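Local coordinates for insecticidal crystal protein Cry7Cal (Bacillus thuringiensis, PDB 5ZI1) that is the three-domain toxin part of an insecticidal delta endotoxin active against locusts, probably acting through receptor binding, at residues N364-L376 / I438-L450. Numbering follows the deposited sequence.
Sequences NKSATWYQAVPLL and IFKETGSGTIPVL
Gln371 lays its aliphatic stem across Ile447, CB lying 3.7 Å from Ile447 CG1, and Lys440 CD lies 3.9 Å from Gln371 CG. A bend at chi2 (-78°) turns the amide back along its own strand, where NE2 sits over one face of the Trp369 indole, toward its rim; Lys365 covers the opposite face. That amide is held in place by a water that accepts from Gln371 NE2 and donates to the carbonyls of Trp369 and Thr442. Thr442 meets the indole at CG2, 3.6 Å from Trp369 CE3, the two side chains crossing at about a right angle. Between the backbones, Tyr370 and Ser444 form a single beta bridge: Ser444 N donates to Trp369 O (3.1 Å) and Gln371 N to Ser444 O (2.9 Å). On either side of Ser444, Gly443 CA and Gly445 CA make CA-H...O contacts of 3.2 Å with Trp369 O and Gln371 O, respectively, so the backbones lie close at both glycines. A second water links the carbonyls of Gln371 and Thr446, and Val373 CG2 presses tightly on Pro448 CD (3.5 Å). The contact stitches the loop between strands 430-437 and 448-454 onto strand 369-382, joining two antiparallel sheets of the middle domain (domain II), the beta-prism of three-domain Cry toxins, with Trp315 of strand 312-324 packed against Thr446 and Pro448.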
loop_
_atom_site.group_PDB
_atom_site.type_symbol
_atom_site.label_atom_id
_atom_site.label_comp_id
_atom_site.label_asym_id
_atom_site.label_seq_id
_atom_site.Cartn_x
_atom_site.Cartn_y
_atom_site.Cartn_z
ATOM N N ASN A 364 -30.402 10.954 -13.747
ATOM C CA ASN A 364 -31.794 11.130 -14.129
ATOM C C ASN A 364 -32.238 9.907 -14.906
ATOM O O ASN A 364 -31.604 9.551 -15.904
ATOM C CB ASN A 364 -31.981 12.378 -14.979
ATOM C CG ASN A 364 -33.422 12.594 -15.336
ATOM O OD1 ASN A 364 -33.915 12.090 -16.348
ATOM N ND2 ASN A 364 -34.121 13.325 -14.489
ATOM N N LYS A 365 -33.323 9.272 -14.461
ATOM C CA LYS A 365 -33.889 8.118 -15.152
ATOM C C LYS A 365 -35.306 8.465 -15.595
ATOM O O LYS A 365 -36.206 8.597 -14.764
ATOM C CB LYS A 365 -33.877 6.873 -14.270
ATOM C CG LYS A 365 -34.246 5.610 -15.022
ATOM C CD LYS A 365 -34.146 4.393 -14.110
ATOM C CE LYS A 365 -34.230 3.088 -14.886
ATOM N NZ LYS A 365 -35.604 2.802 -15.376
ATOM N N SER A 366 -35.495 8.590 -16.906
ATOM C CA SER A 366 -36.786 8.921 -17.495
ATOM C C SER A 366 -37.030 8.055 -18.725
ATOM O O SER A 366 -37.384 6.878 -18.602
ATOM C CB SER A 366 -36.838 10.408 -17.856
ATOM O OG SER A 366 -36.544 11.209 -16.718
ATOM N N ALA A 367 -36.866 8.627 -19.917
ATOM C CA ALA A 367 -36.893 7.792 -21.107
ATOM C C ALA A 367 -35.591 7.023 -21.247
ATOM O O ALA A 367 -35.580 5.932 -21.824
ATOM C CB ALA A 367 -37.146 8.632 -22.356
ATOM N N THR A 368 -34.492 7.587 -20.740
ATOM C CA THR A 368 -33.202 6.923 -20.657
ATOM C C THR A 368 -32.601 7.246 -19.298
ATOM O O THR A 368 -33.183 7.990 -18.504
ATOM C CB THR A 368 -32.268 7.341 -21.797
ATOM O OG1 THR A 368 -31.095 6.522 -21.761
ATOM C CG2 THR A 368 -31.870 8.804 -21.666
ATOM N N TRP A 369 -31.429 6.674 -19.020
ATOM C CA TRP A 369 -30.843 6.697 -17.683
ATOM C C TRP A 369 -29.482 7.382 -17.769
ATOM O O TRP A 369 -28.525 6.810 -18.301
ATOM C CB TRP A 369 -30.752 5.272 -17.139
ATOM C CG TRP A 369 -30.481 5.165 -15.676
ATOM C CD1 TRP A 369 -30.152 6.177 -14.828
ATOM C CD2 TRP A 369 -30.514 3.965 -14.885
ATOM N NE1 TRP A 369 -29.977 5.685 -13.553
ATOM C CE2 TRP A 369 -30.189 4.328 -13.565
ATOM C CE3 TRP A 369 -30.784 2.621 -15.165
ATOM C CZ2 TRP A 369 -30.123 3.394 -12.525
ATOM C CZ3 TRP A 369 -30.728 1.695 -14.126
ATOM C CH2 TRP A 369 -30.404 2.087 -12.826
ATOM N N TYR A 370 -29.404 8.616 -17.277
ATOM C CA TYR A 370 -28.197 9.429 -17.327
ATOM C C TYR A 370 -27.444 9.363 -16.006
ATOM O O TYR A 370 -28.044 9.302 -14.931
ATOM C CB TYR A 370 -28.531 10.900 -17.632
ATOM C CG TYR A 370 -29.066 11.150 -19.028
ATOM C CD1 TYR A 370 -28.279 10.904 -20.145
ATOM C CD2 TYR A 370 -30.356 11.653 -19.226
ATOM C CE1 TYR A 370 -28.755 11.132 -21.419
ATOM C CE2 TYR A 370 -30.840 11.888 -20.491
ATOM C CZ TYR A 370 -30.038 11.630 -21.587
ATOM O OH TYR A 370 -30.511 11.862 -22.860
ATOM N N GLN A 371 -26.115 9.399 -16.089
ATOM C CA GLN A 371 -25.268 9.545 -14.912
ATOM C C GLN A 371 -24.426 10.790 -15.115
ATOM O O GLN A 371 -23.869 10.996 -16.200
ATOM C CB GLN A 371 -24.381 8.315 -14.693
ATOM C CG GLN A 371 -25.071 7.020 -14.992
ATOM C CD GLN A 371 -26.004 6.561 -13.886
ATOM O OE1 GLN A 371 -25.944 7.030 -12.739
ATOM N NE2 GLN A 371 -26.869 5.622 -14.224
ATOM N N ALA A 372 -24.341 11.626 -14.085
ATOM C CA ALA A 372 -23.782 12.957 -14.258
ATOM C C ALA A 372 -22.786 13.265 -13.153
ATOM O O ALA A 372 -23.070 13.046 -11.970
ATOM C CB ALA A 372 -24.904 14.016 -14.284
ATOM N N VAL A 373 -21.624 13.776 -13.548
ATOM C CA VAL A 373 -20.684 14.413 -12.631
ATOM C C VAL A 373 -20.442 15.832 -13.141
ATOM O O VAL A 373 -19.455 16.084 -13.853
ATOM C CB VAL A 373 -19.376 13.614 -12.520
ATOM C CG1 VAL A 373 -18.428 14.316 -11.564
ATOM C CG2 VAL A 373 -19.668 12.154 -12.064
ATOM N N PRO A 374 -21.322 16.788 -12.833
ATOM C CA PRO A 374 -21.175 18.125 -13.430
ATOM C C PRO A 374 -20.090 18.959 -12.783
ATOM O O PRO A 374 -19.690 19.977 -13.371
ATOM C CB PRO A 374 -22.565 18.763 -13.241
ATOM C CG PRO A 374 -23.210 17.997 -12.135
ATOM C CD PRO A 374 -22.618 16.610 -12.138
ATOM N N LEU A 375 -19.573 18.544 -11.624
ATOM C CA LEU A 375 -18.536 19.313 -10.955
ATOM C C LEU A 375 -17.503 18.381 -10.325
ATOM O O LEU A 375 -17.862 17.391 -9.671
ATOM C CB LEU A 375 -19.165 20.240 -9.915
ATOM C CG LEU A 375 -18.204 21.111 -9.103
ATOM C CD1 LEU A 375 -18.939 22.380 -8.675
ATOM C CD2 LEU A 375 -17.637 20.418 -7.863
ATOM N N LEU A 376 -16.227 18.705 -10.540
ATOM C CA LEU A 376 -15.088 18.004 -9.951
ATOM C C LEU A 376 -14.018 19.042 -9.649
ATOM O O LEU A 376 -13.551 19.730 -10.557
ATOM C CB LEU A 376 -14.543 16.932 -10.898
ATOM C CG LEU A 376 -13.342 16.072 -10.456
ATOM C CD1 LEU A 376 -13.737 15.128 -9.338
ATOM C CD2 LEU A 376 -12.804 15.293 -11.635
ATOM N N ILE A 438 -16.906 3.108 -14.335
ATOM C CA ILE A 438 -17.756 1.951 -14.131
ATOM C C ILE A 438 -18.273 1.492 -15.483
ATOM O O ILE A 438 -18.856 2.285 -16.234
ATOM C CB ILE A 438 -18.918 2.296 -13.189
ATOM C CG1 ILE A 438 -18.419 2.450 -11.760
ATOM C CG2 ILE A 438 -19.981 1.230 -13.247
ATOM C CD1 ILE A 438 -17.793 1.152 -11.186
ATOM N N PHE A 439 -18.061 0.210 -15.791
ATOM C CA PHE A 439 -18.646 -0.407 -16.973
ATOM C C PHE A 439 -20.167 -0.382 -16.863
ATOM O O PHE A 439 -20.749 -1.046 -16.001
ATOM C CB PHE A 439 -18.147 -1.848 -17.103
ATOM C CG PHE A 439 -18.344 -2.436 -18.468
ATOM C CD1 PHE A 439 -19.616 -2.574 -19.006
ATOM C CD2 PHE A 439 -17.249 -2.865 -19.213
ATOM C CE1 PHE A 439 -19.805 -3.105 -20.278
ATOM C CE2 PHE A 439 -17.421 -3.419 -20.481
ATOM C CZ PHE A 439 -18.704 -3.538 -21.014
ATOM N N LYS A 440 -20.818 0.353 -17.748
ATOM C CA LYS A 440 -22.253 0.557 -17.646
ATOM C C LYS A 440 -22.992 -0.450 -18.520
ATOM O O LYS A 440 -22.538 -0.800 -19.617
ATOM C CB LYS A 440 -22.621 1.996 -18.030
ATOM C CG LYS A 440 -23.294 2.794 -16.907
ATOM C CD LYS A 440 -23.129 4.320 -17.027
ATOM C CE LYS A 440 -23.438 4.815 -18.418
ATOM N NZ LYS A 440 -22.213 4.767 -19.282
ATOM N N GLU A 441 -24.121 -0.935 -18.011
ATOM C CA GLU A 441 -24.990 -1.837 -18.758
ATOM C C GLU A 441 -26.020 -1.086 -19.582
ATOM O O GLU A 441 -26.456 -1.594 -20.622
ATOM C CB GLU A 441 -25.715 -2.789 -17.801
ATOM C CG GLU A 441 -26.590 -3.846 -18.470
ATOM C CD GLU A 441 -27.099 -4.900 -17.468
ATOM O OE1 GLU A 441 -27.299 -6.078 -17.856
ATOM O OE2 GLU A 441 -27.300 -4.555 -16.275
ATOM N N THR A 442 -26.407 0.113 -19.153
ATOM C CA THR A 442 -27.425 0.869 -19.869
ATOM C C THR A 442 -27.192 2.374 -19.721
ATOM O O THR A 442 -26.538 2.839 -18.782
ATOM C CB THR A 442 -28.825 0.502 -19.361
ATOM O OG1 THR A 442 -29.801 0.864 -20.342
ATOM C CG2 THR A 442 -29.127 1.227 -18.069
ATOM N N GLY A 443 -27.750 3.136 -20.660
ATOM C CA GLY A 443 -27.761 4.576 -20.515
ATOM C C GLY A 443 -26.541 5.318 -21.022
ATOM O O GLY A 443 -25.878 4.889 -21.970
ATOM N N SER A 444 -26.244 6.445 -20.374
ATOM C CA SER A 444 -25.336 7.463 -20.883
ATOM C C SER A 444 -24.740 8.195 -19.698
ATOM O O SER A 444 -25.365 8.280 -18.634
ATOM C CB SER A 444 -26.061 8.479 -21.787
ATOM O OG SER A 444 -25.516 8.517 -23.096
ATOM N N GLY A 445 -23.544 8.753 -19.901
ATOM C CA GLY A 445 -22.835 9.486 -18.866
ATOM C C GLY A 445 -21.779 8.646 -18.171
ATOM O O GLY A 445 -22.003 7.463 -17.929
ATOM N N THR A 446 -20.626 9.232 -17.846
ATOM C CA THR A 446 -19.543 8.503 -17.192
ATOM C C THR A 446 -19.757 8.465 -15.683
ATOM O O THR A 446 -19.957 9.507 -15.050
ATOM C CB THR A 446 -18.192 9.167 -17.491
ATOM O OG1 THR A 446 -17.935 9.183 -18.904
ATOM C CG2 THR A 446 -17.069 8.453 -16.770
ATOM N N ILE A 447 -19.687 7.268 -15.103
ATOM C CA ILE A 447 -19.485 7.126 -13.661
ATOM C C ILE A 447 -17.990 6.945 -13.415
ATOM O O ILE A 447 -17.471 5.831 -13.577
ATOM C CB ILE A 447 -20.270 5.940 -13.089
ATOM C CG1 ILE A 447 -21.765 6.078 -13.385
ATOM C CG2 ILE A 447 -20.069 5.846 -11.594
ATOM C CD1 ILE A 447 -22.553 4.897 -12.882
ATOM N N PRO A 448 -17.263 7.991 -13.028
ATOM C CA PRO A 448 -15.808 7.873 -12.882
ATOM C C PRO A 448 -15.416 7.238 -11.559
ATOM O O PRO A 448 -16.177 7.215 -10.591
ATOM C CB PRO A 448 -15.335 9.328 -12.943
ATOM C CG PRO A 448 -16.621 10.182 -12.881
ATOM C CD PRO A 448 -17.744 9.289 -12.550
ATOM N N VAL A 449 -14.206 6.696 -11.524
ATOM C CA VAL A 449 -13.661 6.159 -10.284
ATOM C C VAL A 449 -12.238 6.672 -10.143
ATOM O O VAL A 449 -11.452 6.600 -11.094
ATOM C CB VAL A 449 -13.693 4.621 -10.240
ATOM C CG1 VAL A 449 -13.490 4.143 -8.821
ATOM C CG2 VAL A 449 -14.982 4.089 -10.789
ATOM N N LEU A 450 -11.908 7.193 -8.968
ATOM C CA LEU A 450 -10.624 7.834 -8.741
ATOM C C LEU A 450 -9.629 6.839 -8.132
ATOM O O LEU A 450 -9.969 6.073 -7.215
ATOM C CB LEU A 450 -10.806 9.065 -7.846
ATOM C CG LEU A 450 -11.766 10.185 -8.339
ATOM C CD1 LEU A 450 -11.757 11.378 -7.400
ATOM C CD2 LEU A 450 -11.459 10.650 -9.762
HETATM O O HOH W 1 -26.817 5.048 -16.899
HETATM O O HOH W 2 -21.347 11.826 -16.352
#